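Local coordinates for uncharacterized protein (Nostoc punctiforme, PDB 2R3S) that is of uncertain function but probably transfers methyl groups to hydroxyl-bearing substrates, as a dimeric O-methyltransferase with a Rossmann-like catalytic domain, at residues A[58-63]-A[67-72]; A[182-187]-A[214-219]; A[276-281]-A[303-308]. All blocks are in the same frame, centred on the assembly; numbering follows the deposited sequence. Where two conformers were deposited one is given.

Contact 1 of 3, residues A[58-63]-A[67-72]; sequences MLCDYL and GFMTKQ
The F68 ring meets L63 obliquely, CD2 of L63 lying 4.1 Å from CD2 of F68. The other flat group in play is the D61 carboxylate, whose OD1 receives K71 NZ at 2.6 Å in a short salt bridge. The ammonium approaches OD1 on the syn side, 32° out of the carboxylate plane. K71 spans the gap because its chain runs straight beyond CG, whereas D61 leaves the helix pointing away from the strand and turns only its end back. Between these two pairs, selenomethionine M69 bends at its last torsion (chi3 62°), which brings CE onto L63, the two side chains crossing at a slant. Its CE touches CD1 of L63 at 3.7 Å, and its SE sits 4.1 Å from CB of C60. Backbone closure comes from F68 N, which donates to L63 O at 2.9 Å. With G67 at positive phi and its N reaching V64 O, this is a Schellman motif that ends the helix and turns the chain into the strand. Helix followed by a β-hairpin is consistent with the winged-helix character of O-methyltransferase dimerisation domains. D61 OD1 also bonds Y76 OH, and K71 NZ bonds D277 O of the second subunit, so the salt bridge lies at the dimer interface. Strand 69-72 runs at 112° to the helical segment 58-63 and pairs with strand 75-78 as an outermost strand, within this chain, of a small antiparallel sheet. F68, in the turn, and M69, in the strand, both pack on helix 31-35, while L63 packs against helix 17-28.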
HETATM    1  N   MSE A  58      15.435  11.747  -0.095  1.00 28.44           N
HETATM    2  CA  MSE A  58      14.513  10.982   0.753  1.00 27.32           C
HETATM    3  C   MSE A  58      13.718   9.970  -0.073  1.00 28.98           C
HETATM    4  O   MSE A  58      13.588   8.811   0.329  1.00 29.30           O
HETATM    5  CB  MSE A  58      13.618  11.942   1.522  1.00 25.85           C
HETATM    6  CG  MSE A  58      14.436  12.773   2.488  1.00 28.65           C
HETATM    7 SE   MSE A  58      13.704  14.501   2.958  0.75 28.72          SE
HETATM    8  CE  MSE A  58      13.161  14.075   4.806  1.00 23.83           C
ATOM      9  N   LEU A  59      13.213  10.393  -1.246  1.00 28.39           N
ATOM     10  CA  LEU A  59      12.568   9.448  -2.184  1.00 26.48           C
ATOM     11  C   LEU A  59      13.498   8.298  -2.625  1.00 25.36           C
ATOM     12  O   LEU A  59      13.106   7.135  -2.610  1.00 25.87           O
ATOM     13  CB  LEU A  59      11.990  10.192  -3.419  1.00 25.83           C
ATOM     14  CG  LEU A  59      11.193   9.358  -4.449  1.00 29.05           C
ATOM     15  CD1 LEU A  59       9.951   8.701  -3.811  1.00 23.12           C
ATOM     16  CD2 LEU A  59      10.841  10.216  -5.698  1.00 21.13           C
ATOM     17  N   CYS A  60      14.709   8.622  -3.057  1.00 26.54           N
ATOM     18  CA  CYS A  60      15.620   7.606  -3.600  1.00 27.41           C
ATOM     19  C   CYS A  60      16.120   6.637  -2.535  1.00 26.82           C
ATOM     20  O   CYS A  60      16.215   5.458  -2.803  1.00 26.55           O
ATOM     21  CB  CYS A  60      16.801   8.258  -4.311  1.00 27.31           C
ATOM     22  SG  CYS A  60      16.326   9.073  -5.887  1.00 30.48           S
ATOM     23  N   ASP A  61      16.427   7.120  -1.331  1.00 26.84           N
ATOM     24  CA  ASP A  61      16.780   6.206  -0.222  1.00 29.10           C
ATOM     25  C   ASP A  61      15.642   5.217   0.032  1.00 27.73           C
ATOM     26  O   ASP A  61      15.878   4.029   0.198  1.00 30.17           O
ATOM     27  CB  ASP A  61      17.076   6.958   1.065  1.00 28.14           C
ATOM     28  CG  ASP A  61      18.390   7.684   1.035  1.00 30.98           C
ATOM     29  OD1 ASP A  61      19.285   7.299   0.262  1.00 27.82           O
ATOM     30  OD2 ASP A  61      18.531   8.646   1.823  1.00 29.96           O
ATOM     31  N   TYR A  62      14.409   5.706   0.010  1.00 27.33           N
ATOM     32  CA  TYR A  62      13.237   4.852   0.175  1.00 27.11           C
ATOM     33  C   TYR A  62      13.108   3.860  -0.973  1.00 27.14           C
ATOM     34  O   TYR A  62      12.852   2.684  -0.752  1.00 28.30           O
ATOM     35  CB  TYR A  62      11.976   5.720   0.291  1.00 29.78           C
ATOM     36  CG  TYR A  62      10.714   4.982   0.683  1.00 26.49           C
ATOM     37  CD1 TYR A  62       9.887   4.425  -0.279  1.00 28.00           C
ATOM     38  CD2 TYR A  62      10.355   4.837   2.012  1.00 31.61           C
ATOM     39  CE1 TYR A  62       8.727   3.753   0.081  1.00 28.31           C
ATOM     40  CE2 TYR A  62       9.204   4.165   2.381  1.00 33.13           C
ATOM     41  CZ  TYR A  62       8.402   3.622   1.414  1.00 32.43           C
ATOM     42  OH  TYR A  62       7.256   2.985   1.775  1.00 30.07           O
ATOM     43  N   LEU A  63      13.314   4.323  -2.204  1.00 28.32           N
ATOM     44  CA  LEU A  63      13.311   3.418  -3.358  1.00 28.93           C
ATOM     45  C   LEU A  63      14.414   2.337  -3.289  1.00 26.82           C
ATOM     46  O   LEU A  63      14.242   1.272  -3.811  1.00 28.21           O
ATOM     47  CB  LEU A  63      13.394   4.221  -4.670  1.00 27.88           C
ATOM     48  CG  LEU A  63      12.154   5.088  -4.978  1.00 28.55           C
ATOM     49  CD1 LEU A  63      12.453   5.956  -6.206  1.00 23.47           C
ATOM     50  CD2 LEU A  63      10.794   4.315  -5.158  1.00 24.42           C
ATOM     51  N   GLY A  67      13.598  -1.751  -2.874  1.00 31.03           N
ATOM     52  CA  GLY A  67      14.081  -2.675  -3.924  1.00 30.03           C
ATOM     53  C   GLY A  67      14.137  -2.212  -5.377  1.00 28.59           C
ATOM     54  O   GLY A  67      14.460  -3.000  -6.251  1.00 27.32           O
ATOM     55  N   PHE A  68      13.828  -0.944  -5.648  1.00 26.70           N
ATOM     56  CA  PHE A  68      13.893  -0.434  -7.029  1.00 28.43           C
ATOM     57  C   PHE A  68      15.295  -0.010  -7.506  1.00 27.38           C
ATOM     58  O   PHE A  68      15.542   0.139  -8.702  1.00 29.65           O
ATOM     59  CB  PHE A  68      12.908   0.718  -7.206  1.00 29.20           C
ATOM     60  CG  PHE A  68      11.481   0.275  -7.186  1.00 26.18           C
ATOM     61  CD1 PHE A  68      10.864  -0.162  -8.347  1.00 28.09           C
ATOM     62  CD2 PHE A  68      10.764   0.256  -6.010  1.00 32.88           C
ATOM     63  CE1 PHE A  68       9.549  -0.605  -8.320  1.00 26.69           C
ATOM     64  CE2 PHE A  68       9.433  -0.197  -5.991  1.00 27.09           C
ATOM     65  CZ  PHE A  68       8.850  -0.621  -7.150  1.00 26.58           C
HETATM   66  N   MSE A  69      16.211   0.188  -6.587  1.00 27.83           N
HETATM   67  CA  MSE A  69      17.542   0.683  -6.947  1.00 27.15           C
HETATM   68  C   MSE A  69      18.523   0.387  -5.842  1.00 27.04           C
HETATM   69  O   MSE A  69      18.125  -0.052  -4.758  1.00 25.85           O
HETATM   70  CB  MSE A  69      17.513   2.170  -7.233  1.00 27.38           C
HETATM   71  CG  MSE A  69      17.020   3.044  -6.131  1.00 26.71           C
HETATM   72 SE   MSE A  69      16.739   4.929  -6.783  0.75 31.97          SE
HETATM   73  CE  MSE A  69      15.345   4.588  -8.139  1.00 24.80           C
ATOM     74  N   THR A  70      19.808   0.597  -6.127  1.00 27.81           N
ATOM     75  CA  THR A  70      20.852   0.368  -5.137  1.00 27.54           C
ATOM     76  C   THR A  70      21.554   1.692  -4.904  1.00 28.33           C
ATOM     77  O   THR A  70      21.401   2.616  -5.711  1.00 25.45           O
ATOM     78  CB  THR A  70      21.838  -0.733  -5.564  1.00 29.24           C
ATOM     79  OG1 THR A  70      22.485  -0.364  -6.782  1.00 26.87           O
ATOM     80  CG2 THR A  70      21.095  -2.055  -5.742  1.00 24.03           C
ATOM     81  N   LYS A  71      22.270   1.782  -3.780  1.00 26.01           N
ATOM     82  CA  LYS A  71      22.975   2.992  -3.387  1.00 28.66           C
ATOM     83  C   LYS A  71      24.467   2.713  -3.373  1.00 30.75           C
ATOM     84  O   LYS A  71      24.957   2.035  -2.492  1.00 36.03           O
ATOM     85  CB  LYS A  71      22.475   3.467  -2.014  1.00 26.43           C
ATOM     86  CG  LYS A  71      22.750   4.918  -1.745  1.00 28.12           C
ATOM     87  CD  LYS A  71      22.218   5.362  -0.392  1.00 29.94           C
ATOM     88  CE  LYS A  71      22.591   6.826  -0.090  1.00 31.49           C
ATOM     89  NZ  LYS A  71      21.787   7.333   1.044  1.00 27.93           N
ATOM     90  N   GLN A  72      25.179   3.161  -4.401  1.00 33.82           N
ATOM     91  CA  GLN A  72      26.635   3.006  -4.478  1.00 35.76           C
ATOM     92  C   GLN A  72      27.305   4.228  -3.870  1.00 38.03           C
ATOM     93  O   GLN A  72      26.625   5.168  -3.449  1.00 39.65           O
ATOM     94  CB  GLN A  72      27.107   2.842  -5.938  1.00 35.15           C
ATOM     95  CG  GLN A  72      26.386   1.724  -6.720  1.00 34.62           C
ATOM     96  CD  GLN A  72      26.488   0.373  -6.049  1.00 34.42           C
ATOM     97  OE1 GLN A  72      27.584  -0.035  -5.640  1.00 31.80           O
ATOM     98  NE2 GLN A  72      25.329  -0.334  -5.906  1.00 31.14           N
TER

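Contact 2 of 3, residues A[182-187]-A[214-219]; sequences AVAQHN and ASRYHT
R216 points its guanidinium end-on at A184 O, gripping this one carbonyl oxygen with both terminal nitrogens. NH2 lies 3.0 Å from A184 O and NH1 3.3 Å from the same atom. The oxygen sits at the edge of the guanidinium, nearly in its plane, yet both nitrogens come to it from the same face of the carbonyl, and NH2 stands 56° above the carbonyl plane. NH1 also makes a weak bond to N187 O, 2.9 Å away, and a further hydrogen bond to A190 O, so one nitrogen gathers three backbone carbonyls. The side chain bends at chi3 (-86°), which swings the flat end onto the closing turn of the helix. A positive group placed here probably complements the negative end of the helix dipole. N187, the first residue to leave helical geometry, folds its amide back so that ND2 donates to V183 O at 2.9 Å. Beyond these bonds the two segments touch little: CB of A184 lies 3.8 Å from NH1 of R216. In the Rossmann-like methyltransferase domain, this interaction joins the C-terminal end of helix 178-186 to the start of edge strand 217-221. Strand 191-196 lies beside that edge strand, contributing I192 to the packing of A184 and Y217, while helix 198-211 packs on Y217 and helix 149-159 covers A182 and H186.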
ATOM      1  N   ALA A 182      -4.451  -9.064 -32.956  1.00 33.22           N
ATOM      2  CA  ALA A 182      -3.461 -10.138 -33.150  1.00 33.09           C
ATOM      3  C   ALA A 182      -4.023 -11.309 -33.956  1.00 33.07           C
ATOM      4  O   ALA A 182      -3.299 -11.898 -34.756  1.00 34.52           O
ATOM      5  CB  ALA A 182      -2.895 -10.636 -31.802  1.00 32.30           C
ATOM      6  N   VAL A 183      -5.285 -11.673 -33.730  1.00 33.69           N
ATOM      7  CA  VAL A 183      -5.928 -12.693 -34.563  1.00 35.05           C
ATOM      8  C   VAL A 183      -5.851 -12.213 -36.027  1.00 36.39           C
ATOM      9  O   VAL A 183      -5.397 -12.939 -36.888  1.00 37.14           O
ATOM     10  CB  VAL A 183      -7.377 -13.008 -34.098  1.00 35.01           C
ATOM     11  CG1 VAL A 183      -8.066 -13.935 -35.059  1.00 34.47           C
ATOM     12  CG2 VAL A 183      -7.354 -13.622 -32.690  1.00 32.71           C
ATOM     13  N   ALA A 184      -6.209 -10.958 -36.286  1.00 37.72           N
ATOM     14  CA  ALA A 184      -6.149 -10.403 -37.648  1.00 37.51           C
ATOM     15  C   ALA A 184      -4.742 -10.427 -38.194  1.00 39.20           C
ATOM     16  O   ALA A 184      -4.546 -10.781 -39.353  1.00 38.80           O
ATOM     17  CB  ALA A 184      -6.728  -8.963 -37.693  1.00 38.21           C
ATOM     18  N   GLN A 185      -3.745 -10.098 -37.365  1.00 39.62           N
ATOM     19  CA  GLN A 185      -2.339 -10.083 -37.797  0.50 40.41           C
ATOM     20  C   GLN A 185      -1.880 -11.450 -38.302  1.00 42.62           C
ATOM     21  O   GLN A 185      -1.109 -11.541 -39.244  1.00 43.26           O
ATOM     22  CB  GLN A 185      -1.423  -9.620 -36.649  0.50 40.27           C
ATOM     23  CG  GLN A 185       0.061 -10.006 -36.789  0.50 39.95           C
ATOM     24  CD  GLN A 185       0.857  -9.825 -35.505  0.50 39.97           C
ATOM     25  OE1 GLN A 185       0.441  -9.114 -34.597  0.50 38.62           O
ATOM     26  NE2 GLN A 185       2.014 -10.472 -35.433  0.50 36.62           N
ATOM     27  N   HIS A 186      -2.341 -12.524 -37.653  1.00 45.87           N
ATOM     28  CA  HIS A 186      -1.893 -13.894 -38.002  1.00 47.25           C
ATOM     29  C   HIS A 186      -2.814 -14.640 -38.955  1.00 46.61           C
ATOM     30  O   HIS A 186      -2.475 -15.724 -39.408  1.00 47.07           O
ATOM     31  CB  HIS A 186      -1.669 -14.713 -36.733  1.00 47.64           C
ATOM     32  CG  HIS A 186      -0.579 -14.161 -35.873  1.00 55.44           C
ATOM     33  ND1 HIS A 186       0.730 -14.082 -36.299  1.00 61.27           N
ATOM     34  CD2 HIS A 186      -0.610 -13.596 -34.644  1.00 59.92           C
ATOM     35  CE1 HIS A 186       1.462 -13.523 -35.354  1.00 66.39           C
ATOM     36  NE2 HIS A 186       0.672 -13.213 -34.342  1.00 64.44           N
ATOM     37  N   ASN A 187      -3.969 -14.055 -39.249  1.00 45.93           N
ATOM     38  CA  ASN A 187      -4.960 -14.648 -40.124  1.00 47.70           C
ATOM     39  C   ASN A 187      -5.459 -13.599 -41.128  1.00 47.74           C
ATOM     40  O   ASN A 187      -6.420 -12.886 -40.847  1.00 44.61           O
ATOM     41  CB  ASN A 187      -6.128 -15.193 -39.292  1.00 48.45           C
ATOM     42  CG  ASN A 187      -5.693 -16.258 -38.285  1.00 56.31           C
ATOM     43  OD1 ASN A 187      -5.554 -17.434 -38.635  1.00 64.64           O
ATOM     44  ND2 ASN A 187      -5.488 -15.851 -37.022  1.00 55.15           N
ATOM     45  N   ALA A 214      -6.734  -2.189 -40.153  1.00 37.65           N
ATOM     46  CA  ALA A 214      -7.894  -1.329 -39.987  1.00 38.09           C
ATOM     47  C   ALA A 214      -9.063  -1.749 -40.891  1.00 41.13           C
ATOM     48  O   ALA A 214     -10.232  -1.677 -40.476  1.00 42.14           O
ATOM     49  CB  ALA A 214      -7.513   0.128 -40.267  1.00 37.78           C
ATOM     50  N   SER A 215      -8.755  -2.166 -42.122  1.00 40.23           N
ATOM     51  CA  SER A 215      -9.804  -2.511 -43.079  1.00 42.36           C
ATOM     52  C   SER A 215     -10.542  -3.808 -42.731  1.00 42.46           C
ATOM     53  O   SER A 215     -11.569  -4.107 -43.331  1.00 44.21           O
ATOM     54  CB  SER A 215      -9.207  -2.669 -44.469  1.00 43.68           C
ATOM     55  OG  SER A 215      -8.357  -3.801 -44.521  1.00 44.41           O
ATOM     56  N   ARG A 216      -9.982  -4.595 -41.812  1.00 40.55           N
ATOM     57  CA  ARG A 216     -10.576  -5.851 -41.372  1.00 39.11           C
ATOM     58  C   ARG A 216     -10.986  -5.751 -39.929  1.00 37.83           C
ATOM     59  O   ARG A 216     -11.194  -6.773 -39.261  1.00 36.63           O
ATOM     60  CB  ARG A 216      -9.578  -6.993 -41.553  1.00 40.03           C
ATOM     61  CG  ARG A 216      -9.054  -7.087 -42.964  1.00 38.71           C
ATOM     62  CD  ARG A 216      -8.371  -8.382 -43.209  1.00 38.73           C
ATOM     63  NE  ARG A 216      -6.977  -8.332 -42.808  1.00 39.97           N
ATOM     64  CZ  ARG A 216      -6.396  -9.136 -41.926  1.00 41.44           C
ATOM     65  NH1 ARG A 216      -7.081 -10.082 -41.290  1.00 35.02           N
ATOM     66  NH2 ARG A 216      -5.107  -8.990 -41.676  1.00 35.67           N
ATOM     67  N   TYR A 217     -11.100  -4.508 -39.463  1.00 38.13           N
ATOM     68  CA  TYR A 217     -11.481  -4.211 -38.108  1.00 39.14           C
ATOM     69  C   TYR A 217     -12.767  -3.406 -38.098  1.00 39.26           C
ATOM     70  O   TYR A 217     -12.798  -2.294 -38.594  1.00 40.62           O
ATOM     71  CB  TYR A 217     -10.367  -3.443 -37.363  1.00 38.17           C
ATOM     72  CG  TYR A 217     -10.568  -3.585 -35.896  1.00 36.78           C
ATOM     73  CD1 TYR A 217     -10.111  -4.715 -35.226  1.00 36.95           C
ATOM     74  CD2 TYR A 217     -11.322  -2.660 -35.184  1.00 40.09           C
ATOM     75  CE1 TYR A 217     -10.352  -4.889 -33.875  1.00 31.42           C
ATOM     76  CE2 TYR A 217     -11.569  -2.833 -33.836  1.00 36.67           C
ATOM     77  CZ  TYR A 217     -11.082  -3.947 -33.192  1.00 32.33           C
ATOM     78  OH  TYR A 217     -11.317  -4.120 -31.853  1.00 36.31           O
ATOM     79  N   HIS A 218     -13.817  -3.970 -37.510  1.00 40.95           N
ATOM     80  CA  HIS A 218     -15.148  -3.359 -37.516  1.00 41.07           C
ATOM     81  C   HIS A 218     -15.631  -3.174 -36.096  1.00 39.98           C
ATOM     82  O   HIS A 218     -15.275  -3.944 -35.239  1.00 40.58           O
ATOM     83  CB  HIS A 218     -16.119  -4.265 -38.304  1.00 41.72           C
ATOM     84  CG  HIS A 218     -15.533  -4.795 -39.574  1.00 44.71           C
ATOM     85  ND1 HIS A 218     -15.310  -4.001 -40.679  1.00 48.28           N
ATOM     86  CD2 HIS A 218     -15.087  -6.031 -39.901  1.00 45.79           C
ATOM     87  CE1 HIS A 218     -14.763  -4.729 -41.636  1.00 50.78           C
ATOM     88  NE2 HIS A 218     -14.624  -5.966 -41.192  1.00 47.27           N
ATOM     89  N   THR A 219     -16.451  -2.171 -35.834  1.00 39.58           N
ATOM     90  CA  THR A 219     -16.843  -1.877 -34.461  1.00 39.98           C
ATOM     91  C   THR A 219     -18.358  -1.944 -34.272  1.00 39.48           C
ATOM     92  O   THR A 219     -19.124  -1.594 -35.164  1.00 41.84           O
ATOM     93  CB  THR A 219     -16.290  -0.500 -33.965  1.00 42.38           C
ATOM     94  OG1 THR A 219     -16.951   0.576 -34.643  1.00 43.77           O
ATOM     95  CG2 THR A 219     -14.786  -0.403 -34.189  1.00 39.15           C
TER

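Contact 3 of 3, residues A[276-281]-A[303-308]; sequences SDRITP and FAEYES
E305, on the first turn of helix 303-312, meets R278 of the loop 276-281, which leads into helix 282-294. F303 comes first and turns its ring away from the loop, onto I331 and L320 of the sheet strands; one face of that ring carries CB of E307, a turn further along. E305 then extends toward R278, the two side chains coming from opposite directions. R278 NH2 binds E305 OE1 at 3.0 Å through the syn lone pair of that oxygen, and a weak bond joins R278 NH1 to E305 OE2 at 3.1 Å. The carboxylate lies at the guanidinium edge, but the two planes are 72° apart, so this double contact is a twisted one rather than a flat, coplanar fork. OE1 has another partner, T302 N, as in the glutamate half of a capping box at the helix start; that bond probably helps hold the carboxylate in position for the arginine. The loop side is shaped by an Asx turn at D277, whose OD1 takes I279 N and T280 N, each at 3.0 Å and from the same face of the carboxylate. Its OD2 meets T280 OG1 at 2.5 Å. R278, within this turn, adopts positive phi (63°), and the loop ends in a cis peptide before P281, the N-cap of helix 282-294. R57 of the second subunit brings a like charge close to R278, which E305, with D299 in a long, weak ion pair, would help to offset. Y306, next in the helix, is buried, its ring meeting that of Y301 and its side chain packing on I331. E307 N closes the turn on F303 O at 2.7 Å.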
ATOM      1  N   SER A 276      -8.653 -23.582  -7.085  1.00 36.08           N
ATOM      2  CA  SER A 276      -9.832 -23.826  -6.253  1.00 35.32           C
ATOM      3  C   SER A 276      -9.688 -23.387  -4.795  1.00 32.19           C
ATOM      4  O   SER A 276     -10.688 -23.192  -4.103  1.00 31.11           O
ATOM      5  CB  SER A 276     -10.172 -25.324  -6.309  1.00 38.02           C
ATOM      6  OG  SER A 276      -9.103 -26.118  -5.800  1.00 46.98           O
ATOM      7  N   ASP A 277      -8.451 -23.244  -4.322  1.00 32.05           N
ATOM      8  CA  ASP A 277      -8.178 -22.752  -2.949  1.00 30.65           C
ATOM      9  C   ASP A 277      -8.568 -21.278  -2.767  1.00 30.55           C
ATOM     10  O   ASP A 277      -8.787 -20.816  -1.643  1.00 29.74           O
ATOM     11  CB  ASP A 277      -6.712 -23.035  -2.500  1.00 27.57           C
ATOM     12  CG  ASP A 277      -5.669 -22.405  -3.400  1.00 32.22           C
ATOM     13  OD1 ASP A 277      -6.006 -21.603  -4.281  1.00 31.96           O
ATOM     14  OD2 ASP A 277      -4.473 -22.712  -3.234  1.00 33.69           O
ATOM     15  N   ARG A 278      -8.669 -20.573  -3.897  1.00 30.64           N
ATOM     16  CA  ARG A 278      -8.962 -19.130  -3.975  1.00 30.48           C
ATOM     17  C   ARG A 278      -7.890 -18.288  -3.314  1.00 29.71           C
ATOM     18  O   ARG A 278      -8.155 -17.136  -2.987  1.00 27.95           O
ATOM     19  CB  ARG A 278     -10.329 -18.768  -3.389  1.00 30.48           C
ATOM     20  CG  ARG A 278     -11.512 -19.446  -4.053  1.00 32.79           C
ATOM     21  CD  ARG A 278     -12.799 -18.722  -3.671  1.00 39.77           C
ATOM     22  NE  ARG A 278     -13.230 -17.865  -4.757  1.00 39.96           N
ATOM     23  CZ  ARG A 278     -14.052 -18.239  -5.726  1.00 42.98           C
ATOM     24  NH1 ARG A 278     -14.585 -19.456  -5.723  1.00 48.40           N
ATOM     25  NH2 ARG A 278     -14.356 -17.388  -6.680  1.00 46.27           N
ATOM     26  N   ILE A 279      -6.680 -18.857  -3.157  1.00 29.59           N
ATOM     27  CA  ILE A 279      -5.533 -18.149  -2.548  1.00 26.86           C
ATOM     28  C   ILE A 279      -4.264 -18.261  -3.419  1.00 25.06           C
ATOM     29  O   ILE A 279      -3.304 -17.561  -3.203  1.00 24.62           O
ATOM     30  CB  ILE A 279      -5.323 -18.564  -1.079  1.00 28.28           C
ATOM     31  CG1 ILE A 279      -5.050 -20.086  -0.955  1.00 28.07           C
ATOM     32  CG2 ILE A 279      -6.562 -18.201  -0.234  1.00 22.93           C
ATOM     33  CD1 ILE A 279      -4.610 -20.555   0.402  1.00 25.74           C
ATOM     34  N   THR A 280      -4.301 -19.106  -4.439  1.00 24.58           N
ATOM     35  CA  THR A 280      -3.213 -19.244  -5.398  1.00 25.09           C
ATOM     36  C   THR A 280      -3.758 -19.280  -6.820  1.00 24.50           C
ATOM     37  O   THR A 280      -4.900 -19.686  -7.041  1.00 24.41           O
ATOM     38  CB  THR A 280      -2.349 -20.542  -5.162  1.00 26.24           C
ATOM     39  OG1 THR A 280      -3.188 -21.707  -5.164  1.00 27.68           O
ATOM     40  CG2 THR A 280      -1.588 -20.444  -3.854  1.00 19.84           C
ATOM     41  N   PRO A 281      -2.948 -18.845  -7.790  1.00 28.09           N
ATOM     42  CA  PRO A 281      -1.690 -18.129  -7.587  1.00 29.23           C
ATOM     43  C   PRO A 281      -2.028 -16.819  -6.937  1.00 30.60           C
ATOM     44  O   PRO A 281      -3.168 -16.362  -7.056  1.00 32.35           O
ATOM     45  CB  PRO A 281      -1.148 -17.924  -9.005  1.00 31.75           C
ATOM     46  CG  PRO A 281      -1.981 -18.824  -9.892  1.00 30.62           C
ATOM     47  CD  PRO A 281      -3.254 -19.065  -9.211  1.00 28.73           C
ATOM     48  N   PHE A 303     -11.828 -22.123 -12.397  1.00 36.16           N
ATOM     49  CA  PHE A 303     -12.162 -22.875 -13.608  1.00 37.11           C
ATOM     50  C   PHE A 303     -13.448 -23.655 -13.417  1.00 37.51           C
ATOM     51  O   PHE A 303     -14.322 -23.575 -14.239  1.00 38.49           O
ATOM     52  CB  PHE A 303     -11.062 -23.835 -14.030  1.00 38.25           C
ATOM     53  CG  PHE A 303     -11.478 -24.745 -15.152  1.00 43.09           C
ATOM     54  CD1 PHE A 303     -11.737 -24.230 -16.410  1.00 46.65           C
ATOM     55  CD2 PHE A 303     -11.670 -26.100 -14.941  1.00 44.32           C
ATOM     56  CE1 PHE A 303     -12.148 -25.055 -17.458  1.00 44.88           C
ATOM     57  CE2 PHE A 303     -12.076 -26.930 -15.980  1.00 50.17           C
ATOM     58  CZ  PHE A 303     -12.314 -26.403 -17.245  1.00 44.53           C
ATOM     59  N   ALA A 304     -13.547 -24.405 -12.326  1.00 37.23           N
ATOM     60  CA  ALA A 304     -14.781 -25.065 -11.954  1.00 36.82           C
ATOM     61  C   ALA A 304     -16.000 -24.130 -12.028  1.00 38.83           C
ATOM     62  O   ALA A 304     -17.064 -24.548 -12.466  1.00 39.80           O
ATOM     63  CB  ALA A 304     -14.654 -25.651 -10.537  1.00 36.81           C
ATOM     64  N   GLU A 305     -15.863 -22.875 -11.586  1.00 38.64           N
ATOM     65  CA  GLU A 305     -16.984 -21.944 -11.648  1.00 37.53           C
ATOM     66  C   GLU A 305     -17.309 -21.566 -13.086  1.00 37.70           C
ATOM     67  O   GLU A 305     -18.475 -21.514 -13.459  1.00 37.14           O
ATOM     68  CB  GLU A 305     -16.717 -20.698 -10.833  1.00 38.55           C
ATOM     69  CG  GLU A 305     -16.942 -20.897  -9.352  1.00 39.97           C
ATOM     70  CD  GLU A 305     -16.479 -19.712  -8.520  1.00 32.99           C
ATOM     71  OE1 GLU A 305     -15.436 -19.111  -8.835  1.00 38.77           O
ATOM     72  OE2 GLU A 305     -17.146 -19.375  -7.534  1.00 38.72           O
ATOM     73  N   TYR A 306     -16.280 -21.329 -13.891  1.00 36.82           N
ATOM     74  CA  TYR A 306     -16.469 -20.986 -15.300  1.00 38.80           C
ATOM     75  C   TYR A 306     -16.962 -22.167 -16.153  1.00 40.27           C
ATOM     76  O   TYR A 306     -17.746 -21.982 -17.069  1.00 38.98           O
ATOM     77  CB  TYR A 306     -15.166 -20.460 -15.917  1.00 39.66           C
ATOM     78  CG  TYR A 306     -14.851 -18.993 -15.646  1.00 40.48           C
ATOM     79  CD1 TYR A 306     -15.838 -18.028 -15.719  1.00 38.52           C
ATOM     80  CD2 TYR A 306     -13.549 -18.577 -15.383  1.00 35.37           C
ATOM     81  CE1 TYR A 306     -15.559 -16.695 -15.496  1.00 42.53           C
ATOM     82  CE2 TYR A 306     -13.258 -17.233 -15.158  1.00 40.63           C
ATOM     83  CZ  TYR A 306     -14.277 -16.300 -15.230  1.00 37.97           C
ATOM     84  OH  TYR A 306     -14.036 -14.979 -15.016  1.00 38.76           O
ATOM     85  N   GLU A 307     -16.445 -23.359 -15.877  1.00 41.16           N
ATOM     86  CA  GLU A 307     -16.882 -24.601 -16.523  1.00 42.12           C
ATOM     87  C   GLU A 307     -18.382 -24.772 -16.338  1.00 39.14           C
ATOM     88  O   GLU A 307     -19.101 -25.112 -17.281  1.00 39.37           O
ATOM     89  CB  GLU A 307     -16.120 -25.782 -15.918  1.00 42.91           C
ATOM     90  CG  GLU A 307     -16.420 -27.163 -16.493  1.00 48.32           C
ATOM     91  CD  GLU A 307     -15.452 -28.208 -15.963  1.00 47.61           C
ATOM     92  OE1 GLU A 307     -15.280 -28.291 -14.714  1.00 54.60           O
ATOM     93  OE2 GLU A 307     -14.853 -28.927 -16.794  1.00 55.99           O
ATOM     94  N   SER A 308     -18.856 -24.491 -15.133  1.00 37.15           N
ATOM     95  CA  SER A 308     -20.287 -24.550 -14.832  1.00 37.99           C
ATOM     96  C   SER A 308     -21.138 -23.480 -15.543  1.00 40.28           C
ATOM     97  O   SER A 308     -22.321 -23.693 -15.792  1.00 40.45           O
ATOM     98  CB  SER A 308     -20.492 -24.443 -13.332  1.00 35.68           C
ATOM     99  OG  SER A 308     -21.848 -24.229 -13.030  1.00 39.48           O
TER

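From the N terminus, contact 1 closes the shortest loop, three residues between segments 58-63 and 67-72 in the dimerisation domain. Contact 2 follows, spanning a strand and a helix on its way from helix 178-186 to strand 217-221, and contact 3 joins the loop after strand 265-271 to helix 303-312 across helix 282-294. The three succeed one another in series; none nests within or crosses another. Contacts 2 and 3 share the methyltransferase domain, with centres about 32 Å apart. Contacts 1 and 3, far apart within one chain, both touch the second subunit, where K71 of one copy meets D277 of the other.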